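Local structure of pullulanase (Bacillus acidopullulyticus, 2WAN) at residues V305-R310 with E595-Q600; Y311-N316 with S328-A333; Q358-D361 with W365-Q368. The protein hydrolyses the alpha-1,6-glucosidic linkages of pullulan and of the branch points of starch polysaccharides, as a debranching glycoside hydrolase with a parallel beta/alpha-barrel. One frame throughout, in Å; residues are numbered along the deposited sequence. Where two conformers were deposited one is given.

The three contacts lie where the loop after strand 295-302 and the antiparallel sheet of the carbohydrate-binding module 48 meet helix 597-614. Interaction 1 ties that loop to the start of the helix, and the long chain loop it closes contains interactions 2 and 3 in series. Centres of interactions 1 and 2 lie about 12 Å apart, and Met598 bridges them by packing on Trp332. Interactions 2 and 3 are nearer, about 8 Å between centres, because strands 326-332 and 364-370 are neighbours in the sheet; Phe329 N lies 2.8 Å from Leu367 O. Interaction 3 stands about 19 Å from interaction 1, so the series runs from the barrel side outward into the module.

Interaction 1 (V305-R310 with E595-Q600); sequences VLNLPR and EHPMAQ
Asn307 reaches across to His596 with its amide oxygen, and this polar approach is the centre of a small contact. OD1 comes within 3.0 Å of His596 ND1, but the angle is too poor for a hydrogen bond. The oxygen arrives obliquely to the imidazole, and the amide and ring planes stand 56° apart. CG of Asn307 is anti to its carbonyl carbon (chi1 -61°), which carries the amide out from the short 3-10 turn to the histidine. The stronger partner of OD1 is Tyr572, whose hydroxyl makes a hydrogen bond with it; the ring of the same tyrosine stacks with His596, so one residue steadies both sides of the approach.

Van der Waals contact comes from Pro597, whose ring carbons rest against oxygens of Asn307: CD sits 3.8 Å from OD1 and CG 3.9 Å from the backbone O, the two side chains crossing at about a right angle.

Backbone bonds shape each side separately. Leu308 N donates to Val305 O at 3.2 Å, closing the 3-10 turn. On the other side, Gln600 N donates to His596 O at 2.9 Å.

His596 occupies the N-cap position of helix 597-614, and Pro597 lies in the first turn, where the missing N-H of proline costs no helical hydrogen bond. The contact sets an interdomain loop against a helix N-terminus, in a protein whose catalytic domain is an alpha-amylase-type TIM barrel.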
loop_
_atom_site.group_PDB
_atom_site.type_symbol
_atom_site.label_atom_id
_atom_site.label_comp_id
_atom_site.label_asym_id
_atom_site.label_seq_id
_atom_site.Cartn_x
_atom_site.Cartn_y
_atom_site.Cartn_z
ATOM N N VAL A 305 -21.332 1.598 13.170
ATOM C CA VAL A 305 -21.767 2.486 14.250
ATOM C C VAL A 305 -20.552 3.082 14.996
ATOM O O VAL A 305 -20.589 4.232 15.453
ATOM C CB VAL A 305 -22.735 1.777 15.220
ATOM C CG1 VAL A 305 -22.050 0.613 15.967
ATOM C CG2 VAL A 305 -23.339 2.787 16.204
ATOM N N LEU A 306 -19.473 2.305 15.079
ATOM C CA LEU A 306 -18.272 2.738 15.804
ATOM C C LEU A 306 -17.496 3.838 15.078
ATOM O O LEU A 306 -16.589 4.441 15.659
ATOM C CB LEU A 306 -17.369 1.535 16.120
ATOM C CG LEU A 306 -18.015 0.395 16.911
ATOM C CD1 LEU A 306 -17.049 -0.795 17.036
ATOM C CD2 LEU A 306 -18.488 0.864 18.302
ATOM N N ASN A 307 -17.851 4.103 13.815
ATOM C CA ASN A 307 -17.299 5.251 13.073
ATOM C C ASN A 307 -17.700 6.603 13.659
ATOM O O ASN A 307 -17.028 7.602 13.418
ATOM C CB ASN A 307 -17.748 5.268 11.603
ATOM C CG ASN A 307 -17.315 4.047 10.814
ATOM O OD1 ASN A 307 -16.545 3.205 11.277
ATOM N ND2 ASN A 307 -17.829 3.948 9.589
ATOM N N LEU A 308 -18.812 6.630 14.396
ATOM C CA LEU A 308 -19.412 7.891 14.863
ATOM C C LEU A 308 -18.497 8.663 15.823
ATOM O O LEU A 308 -17.759 8.059 16.604
ATOM C CB LEU A 308 -20.792 7.637 15.502
ATOM C CG LEU A 308 -21.915 7.130 14.579
ATOM C CD1 LEU A 308 -23.147 6.686 15.374
ATOM C CD2 LEU A 308 -22.296 8.176 13.558
ATOM N N PRO A 309 -18.540 10.009 15.770
ATOM C CA PRO A 309 -17.690 10.845 16.620
ATOM C C PRO A 309 -17.701 10.488 18.117
ATOM O O PRO A 309 -16.694 10.681 18.799
ATOM C CB PRO A 309 -18.257 12.245 16.387
ATOM C CG PRO A 309 -18.676 12.184 14.950
ATOM C CD PRO A 309 -19.288 10.823 14.797
ATOM N N ARG A 310 -18.816 9.964 18.622
ATOM C CA ARG A 310 -18.902 9.618 20.044
ATOM C C ARG A 310 -17.939 8.494 20.459
ATOM O O ARG A 310 -17.597 8.395 21.634
ATOM C CB ARG A 310 -20.337 9.279 20.449
ATOM C CG ARG A 310 -20.871 7.985 19.879
ATOM C CD ARG A 310 -22.235 7.648 20.463
ATOM N NE ARG A 310 -22.176 7.482 21.911
ATOM C CZ ARG A 310 -23.241 7.399 22.702
ATOM N NH1 ARG A 310 -24.465 7.480 22.198
ATOM N NH2 ARG A 310 -23.077 7.247 24.004
ATOM N N GLU A 595 -10.645 2.824 6.435
ATOM C CA GLU A 595 -11.835 3.691 6.383
ATOM C C GLU A 595 -12.533 3.818 7.750
ATOM O O GLU A 595 -13.468 4.611 7.910
ATOM C CB GLU A 595 -12.835 3.221 5.308
ATOM C CG GLU A 595 -13.621 1.945 5.638
ATOM C CD GLU A 595 -12.928 0.655 5.229
ATOM O OE1 GLU A 595 -11.688 0.634 5.052
ATOM O OE2 GLU A 595 -13.628 -0.367 5.095
ATOM N N HIS A 596 -12.094 3.020 8.718
ATOM C CA HIS A 596 -12.594 3.111 10.093
ATOM C C HIS A 596 -11.648 4.054 10.828
ATOM O O HIS A 596 -10.459 3.744 10.937
ATOM C CB HIS A 596 -12.588 1.739 10.777
ATOM C CG HIS A 596 -13.718 0.825 10.390
ATOM N ND1 HIS A 596 -14.848 1.245 9.715
ATOM C CD2 HIS A 596 -13.895 -0.494 10.625
ATOM C CE1 HIS A 596 -15.670 0.219 9.553
ATOM N NE2 HIS A 596 -15.112 -0.848 10.092
ATOM N N PRO A 597 -12.152 5.200 11.330
ATOM C CA PRO A 597 -11.306 6.257 11.919
ATOM C C PRO A 597 -10.234 5.792 12.927
ATOM O O PRO A 597 -9.077 6.234 12.832
ATOM C CB PRO A 597 -12.321 7.182 12.590
ATOM C CG PRO A 597 -13.540 7.067 11.663
ATOM C CD PRO A 597 -13.575 5.611 11.268
ATOM N N MET A 598 -10.601 4.925 13.877
ATOM C CA MET A 598 -9.632 4.477 14.893
ATOM C C MET A 598 -8.608 3.496 14.335
ATOM O O MET A 598 -7.494 3.403 14.851
ATOM C CB MET A 598 -10.319 3.930 16.150
ATOM C CG MET A 598 -11.029 5.012 16.996
ATOM S SD MET A 598 -10.019 6.365 17.622
ATOM C CE MET A 598 -9.015 5.527 18.842
ATOM N N ALA A 599 -8.980 2.771 13.280
ATOM C CA ALA A 599 -8.028 1.908 12.593
ATOM C C ALA A 599 -7.036 2.804 11.826
ATOM O O ALA A 599 -5.806 2.608 11.886
ATOM C CB ALA A 599 -8.762 0.945 11.671
ATOM N N GLN A 600 -7.559 3.811 11.131
ATOM C CA GLN A 600 -6.692 4.796 10.478
ATOM C C GLN A 600 -5.753 5.475 11.489
ATOM O O GLN A 600 -4.558 5.639 11.225
ATOM C CB GLN A 600 -7.528 5.853 9.737
ATOM C CG GLN A 600 -6.693 6.834 8.874
ATOM C CD GLN A 600 -7.543 7.996 8.383
ATOM O OE1 GLN A 600 -8.000 8.815 9.178
ATOM N NE2 GLN A 600 -7.779 8.053 7.073
#

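Interaction 2 (Y311-N316 with S328-A333); sequences YDYSGN and SFRVWA
Tyr313 lays its phenol end against the bent side chain of Arg330. The hydroxyl stands over one face of the guanidinium, offset toward its rim, with OH 3.1 Å from NE; an approach from above is badly angled for a hydrogen bond between them. Ring and guanidinium planes are only 16° apart, and Arg330 CD comes to 3.4 Å from Tyr313 CZ. The bend at chi3 (-69°) turns the guanidinium across the end of the phenol. Beside this pair, Trp332 NE1 gives a weak hydrogen bond of 2.9 Å to Tyr311 O, which lies at the indole edge near its plane; the angle at the hydrogen is just 126°. CB of Tyr311 rests 4.3 Å from Trp332 CZ2, and CB of Tyr313 is 4.4 Å from Trp332 CD1.

In the next shell, Asp317 positions the first pair: one carboxylate oxygen forms a salt bridge with Arg330 NE, the other a hydrogen bond with the Tyr313 hydroxyl. Arg330 NH1 is bonded to Thr364 and Ser360. Replacing the arginine with a leucine would probably leave the Asp317 carboxylate without its charged mate and Tyr313 with less to rest on.

Farther out, strand 326-332 is paired with strand 364-370 on one side and strand 319-322 on the other, while Met598 of helix 597-614 packs against both Tyr313 and Trp332.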
loop_
_atom_site.group_PDB
_atom_site.type_symbol
_atom_site.label_atom_id
_atom_site.label_comp_id
_atom_site.label_asym_id
_atom_site.label_seq_id
_atom_site.Cartn_x
_atom_site.Cartn_y
_atom_site.Cartn_z
ATOM N N TYR A 311 -17.522 7.668 19.494
ATOM C CA TYR A 311 -16.559 6.580 19.724
ATOM C C TYR A 311 -15.185 6.910 19.155
ATOM O O TYR A 311 -14.345 6.011 19.005
ATOM C CB TYR A 311 -17.060 5.264 19.104
ATOM C CG TYR A 311 -18.491 4.938 19.475
ATOM C CD1 TYR A 311 -18.817 4.577 20.781
ATOM C CD2 TYR A 311 -19.512 4.999 18.528
ATOM C CE1 TYR A 311 -20.124 4.293 21.145
ATOM C CE2 TYR A 311 -20.841 4.704 18.882
ATOM C CZ TYR A 311 -21.127 4.353 20.197
ATOM O OH TYR A 311 -22.420 4.072 20.600
ATOM N N ASP A 312 -14.957 8.185 18.845
ATOM C CA ASP A 312 -13.701 8.602 18.242
ATOM C C ASP A 312 -12.772 9.299 19.235
ATOM O O ASP A 312 -13.001 10.443 19.653
ATOM C CB ASP A 312 -13.942 9.470 17.010
ATOM C CG ASP A 312 -12.653 9.923 16.374
ATOM O OD1 ASP A 312 -11.823 9.039 16.048
ATOM O OD2 ASP A 312 -12.466 11.155 16.227
ATOM N N TYR A 313 -11.719 8.589 19.614
ATOM C CA TYR A 313 -10.756 9.103 20.581
ATOM C C TYR A 313 -9.545 9.696 19.889
ATOM O O TYR A 313 -8.853 9.007 19.141
ATOM C CB TYR A 313 -10.318 8.003 21.552
ATOM C CG TYR A 313 -9.357 8.526 22.618
ATOM C CD1 TYR A 313 -9.817 9.336 23.656
ATOM C CD2 TYR A 313 -7.989 8.226 22.574
ATOM C CE1 TYR A 313 -8.956 9.836 24.622
ATOM C CE2 TYR A 313 -7.112 8.713 23.546
ATOM C CZ TYR A 313 -7.611 9.525 24.573
ATOM O OH TYR A 313 -6.776 10.032 25.542
ATOM N N SER A 314 -9.288 10.971 20.151
ATOM C CA SER A 314 -8.233 11.684 19.441
ATOM C C SER A 314 -6.983 11.967 20.278
ATOM O O SER A 314 -6.058 12.627 19.797
ATOM C CB SER A 314 -8.783 12.971 18.817
ATOM O OG SER A 314 -9.247 13.866 19.806
ATOM N N GLY A 315 -6.945 11.477 21.517
ATOM C CA GLY A 315 -5.751 11.668 22.360
ATOM C C GLY A 315 -4.526 10.941 21.815
ATOM O O GLY A 315 -4.653 10.020 21.004
ATOM N N ASN A 316 -3.344 11.336 22.289
ATOM C CA ASN A 316 -2.078 10.780 21.797
ATOM C C ASN A 316 -1.464 9.762 22.765
ATOM O O ASN A 316 -0.290 9.417 22.634
ATOM C CB ASN A 316 -1.077 11.916 21.522
ATOM C CG ASN A 316 -0.742 12.733 22.787
ATOM O OD1 ASN A 316 -1.083 12.348 23.911
ATOM N ND2 ASN A 316 -0.073 13.866 22.598
ATOM N N SER A 328 0.751 5.044 33.010
ATOM C CA SER A 328 -0.658 5.148 32.623
ATOM C C SER A 328 -0.923 4.289 31.394
ATOM O O SER A 328 -0.080 4.220 30.484
ATOM C CB SER A 328 -1.030 6.594 32.312
ATOM O OG SER A 328 -0.886 7.396 33.477
ATOM N N PHE A 329 -2.098 3.662 31.378
ATOM C CA PHE A 329 -2.499 2.736 30.320
ATOM C C PHE A 329 -3.797 3.251 29.732
ATOM O O PHE A 329 -4.642 3.804 30.450
ATOM C CB PHE A 329 -2.708 1.326 30.869
ATOM C CG PHE A 329 -1.490 0.748 31.550
ATOM C CD1 PHE A 329 -1.173 1.088 32.870
ATOM C CD2 PHE A 329 -0.659 -0.148 30.867
ATOM C CE1 PHE A 329 -0.047 0.543 33.498
ATOM C CE2 PHE A 329 0.464 -0.708 31.487
ATOM C CZ PHE A 329 0.772 -0.355 32.812
ATOM N N ARG A 330 -3.947 3.095 28.418
ATOM C CA ARG A 330 -5.199 3.448 27.751
ATOM C C ARG A 330 -5.397 2.579 26.529
ATOM O O ARG A 330 -4.458 2.378 25.744
ATOM C CB ARG A 330 -5.263 4.930 27.359
ATOM C CG ARG A 330 -6.701 5.358 26.959
ATOM C CD ARG A 330 -6.797 6.807 26.512
ATOM N NE ARG A 330 -6.587 7.768 27.603
ATOM C CZ ARG A 330 -7.561 8.307 28.336
ATOM N NH1 ARG A 330 -8.828 7.977 28.123
ATOM N NH2 ARG A 330 -7.266 9.182 29.287
ATOM N N VAL A 331 -6.611 2.039 26.400
ATOM C CA VAL A 331 -6.969 1.146 25.287
ATOM C C VAL A 331 -8.368 1.493 24.780
ATOM O O VAL A 331 -9.260 1.828 25.577
ATOM C CB VAL A 331 -6.883 -0.365 25.702
ATOM C CG1 VAL A 331 -7.900 -0.707 26.821
ATOM C CG2 VAL A 331 -7.064 -1.292 24.491
ATOM N N TRP A 332 -8.557 1.430 23.458
ATOM C CA TRP A 332 -9.859 1.682 22.845
ATOM C C TRP A 332 -10.644 0.380 22.724
ATOM O O TRP A 332 -10.238 -0.533 22.006
ATOM C CB TRP A 332 -9.673 2.332 21.462
ATOM C CG TRP A 332 -10.961 2.833 20.834
ATOM C CD1 TRP A 332 -11.757 3.857 21.279
ATOM C CD2 TRP A 332 -11.574 2.331 19.644
ATOM N NE1 TRP A 332 -12.842 4.017 20.430
ATOM C CE2 TRP A 332 -12.747 3.095 19.418
ATOM C CE3 TRP A 332 -11.237 1.317 18.732
ATOM C CZ2 TRP A 332 -13.592 2.865 18.319
ATOM C CZ3 TRP A 332 -12.078 1.085 17.647
ATOM C CH2 TRP A 332 -13.243 1.857 17.452
ATOM N N ALA A 333 -11.756 0.280 23.453
ATOM C CA ALA A 333 -12.567 -0.941 23.438
ATOM C C ALA A 333 -14.041 -0.571 23.642
ATOM O O ALA A 333 -14.623 -0.852 24.703
ATOM C CB ALA A 333 -12.100 -1.920 24.505
#

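Interaction 3 (Q358-D361 with W365-Q368); sequences QKSD and WKLQ
Lys359 runs its aliphatic chain over the indole of Trp365, and this is the close-packed side of the hairpin. CG forms a CH-pi contact, 3.7 Å from the centroid of the six-membered ring and 18° off its normal. CE stays near the same ring, 3.6 Å from CZ2, because the lysine is extended beyond CG and lies alongside the indole. Trp365, the buried partner, also packs on Val331 of the neighbouring strand 326-332 and on Val339 of strand 338-344.

Two backbone bonds join the hydrogen-bonded pair Gln358 and Lys366: Gln358 N to Lys366 O, 2.9 Å and 167° at the hydrogen, and Lys366 N to Gln358 O, also 2.9 Å. Gln358 O receives a further CA-H contact from Trp365 CA at 3.3 Å.

The Gln358 and Lys366 face is looser and wetter. With chi1 at 72°, CG of Lys366 sits between its backbone N and carbonyl carbon, and the extended chain passes Ser360, where OG is 3.5 Å from CD. A water bridges the two polar ends, accepting from Lys366 NZ and lying 2.6 Å from Ser360 OG, also bonded to Arg330. The Gln358 amide touches lightly, OE1 near Lys366 CE and NE2 3.7 Å from Leu367 CD1, the leucine otherwise packing on Leu341, Leu355 and Met357.

These features describe an antiparallel beta hairpin of strands 353-359 and 364-370, part of the beta-sandwich fold of carbohydrate-binding module 48.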
loop_
_atom_site.group_PDB
_atom_site.type_symbol
_atom_site.label_atom_id
_atom_site.label_comp_id
_atom_site.label_asym_id
_atom_site.label_seq_id
_atom_site.Cartn_x
_atom_site.Cartn_y
_atom_site.Cartn_z
ATOM N N GLN A 358 -10.851 1.845 34.096
ATOM C CA GLN A 358 -11.978 2.767 34.202
ATOM C C GLN A 358 -12.458 3.171 32.823
ATOM O O GLN A 358 -11.658 3.597 31.992
ATOM C CB GLN A 358 -11.573 4.031 34.967
ATOM C CG GLN A 358 -10.874 3.806 36.298
ATOM C CD GLN A 358 -10.152 5.055 36.806
ATOM O OE1 GLN A 358 -10.559 6.192 36.527
ATOM N NE2 GLN A 358 -9.078 4.843 37.563
ATOM N N LYS A 359 -13.762 3.044 32.589
ATOM C CA LYS A 359 -14.387 3.604 31.387
ATOM C C LYS A 359 -14.065 5.093 31.272
ATOM O O LYS A 359 -14.262 5.857 32.223
ATOM C CB LYS A 359 -15.904 3.405 31.414
ATOM C CG LYS A 359 -16.386 2.208 30.635
ATOM C CD LYS A 359 -17.913 2.030 30.719
ATOM C CE LYS A 359 -18.368 0.753 30.002
ATOM N NZ LYS A 359 -19.778 0.379 30.302
ATOM N N SER A 360 -13.561 5.496 30.109
ATOM C CA SER A 360 -13.152 6.874 29.865
ATOM C C SER A 360 -13.681 7.383 28.506
ATOM O O SER A 360 -14.630 6.819 27.968
ATOM C CB SER A 360 -11.625 6.987 29.962
ATOM O OG SER A 360 -11.201 8.338 29.937
ATOM N N ASP A 361 -13.060 8.428 27.966
ATOM C CA ASP A 361 -13.531 9.112 26.744
ATOM C C ASP A 361 -13.680 8.214 25.507
ATOM O O ASP A 361 -12.767 7.462 25.154
ATOM C CB ASP A 361 -12.575 10.248 26.362
ATOM C CG ASP A 361 -12.492 11.351 27.409
ATOM O OD1 ASP A 361 -13.361 11.429 28.302
ATOM O OD2 ASP A 361 -11.532 12.152 27.320
ATOM N N TRP A 365 -10.715 2.782 27.769
ATOM C CA TRP A 365 -10.564 2.404 29.166
ATOM C C TRP A 365 -9.173 2.842 29.590
ATOM O O TRP A 365 -8.204 2.716 28.830
ATOM C CB TRP A 365 -10.725 0.894 29.336
ATOM C CG TRP A 365 -12.128 0.383 29.072
ATOM C CD1 TRP A 365 -12.773 0.322 27.866
ATOM C CD2 TRP A 365 -13.034 -0.164 30.041
ATOM N NE1 TRP A 365 -14.037 -0.214 28.028
ATOM C CE2 TRP A 365 -14.217 -0.527 29.351
ATOM C CE3 TRP A 365 -12.963 -0.373 31.426
ATOM C CZ2 TRP A 365 -15.320 -1.101 30.003
ATOM C CZ3 TRP A 365 -14.063 -0.942 32.074
ATOM C CH2 TRP A 365 -15.226 -1.293 31.363
ATOM N N LYS A 366 -9.064 3.354 30.812
ATOM C CA LYS A 366 -7.802 3.913 31.269
ATOM C C LYS A 366 -7.450 3.469 32.679
ATOM O O LYS A 366 -8.322 3.059 33.458
ATOM C CB LYS A 366 -7.830 5.439 31.198
ATOM C CG LYS A 366 -8.733 6.095 32.258
ATOM C CD LYS A 366 -8.626 7.597 32.228
ATOM C CE LYS A 366 -9.321 8.214 33.444
ATOM N NZ LYS A 366 -9.203 9.701 33.440
ATOM N N LEU A 367 -6.168 3.568 33.009
ATOM C CA LEU A 367 -5.726 3.354 34.391
ATOM C C LEU A 367 -4.341 3.921 34.625
ATOM O O LEU A 367 -3.430 3.720 33.806
ATOM C CB LEU A 367 -5.734 1.867 34.762
ATOM C CG LEU A 367 -5.527 1.545 36.247
ATOM C CD1 LEU A 367 -6.708 2.107 37.067
ATOM C CD2 LEU A 367 -5.401 0.040 36.444
ATOM N N GLN A 368 -4.187 4.636 35.739
ATOM C CA GLN A 368 -2.863 5.025 36.208
ATOM C C GLN A 368 -2.452 4.088 37.341
ATOM O O GLN A 368 -3.209 3.878 38.291
ATOM C CB GLN A 368 -2.844 6.485 36.674
ATOM C CG GLN A 368 -1.442 7.003 36.981
ATOM C CD GLN A 368 -1.427 8.442 37.460
ATOM O OE1 GLN A 368 -0.666 8.801 38.364
ATOM N NE2 GLN A 368 -2.269 9.275 36.861
HETATM O O HOH W 1 -11.949 9.754 31.994
#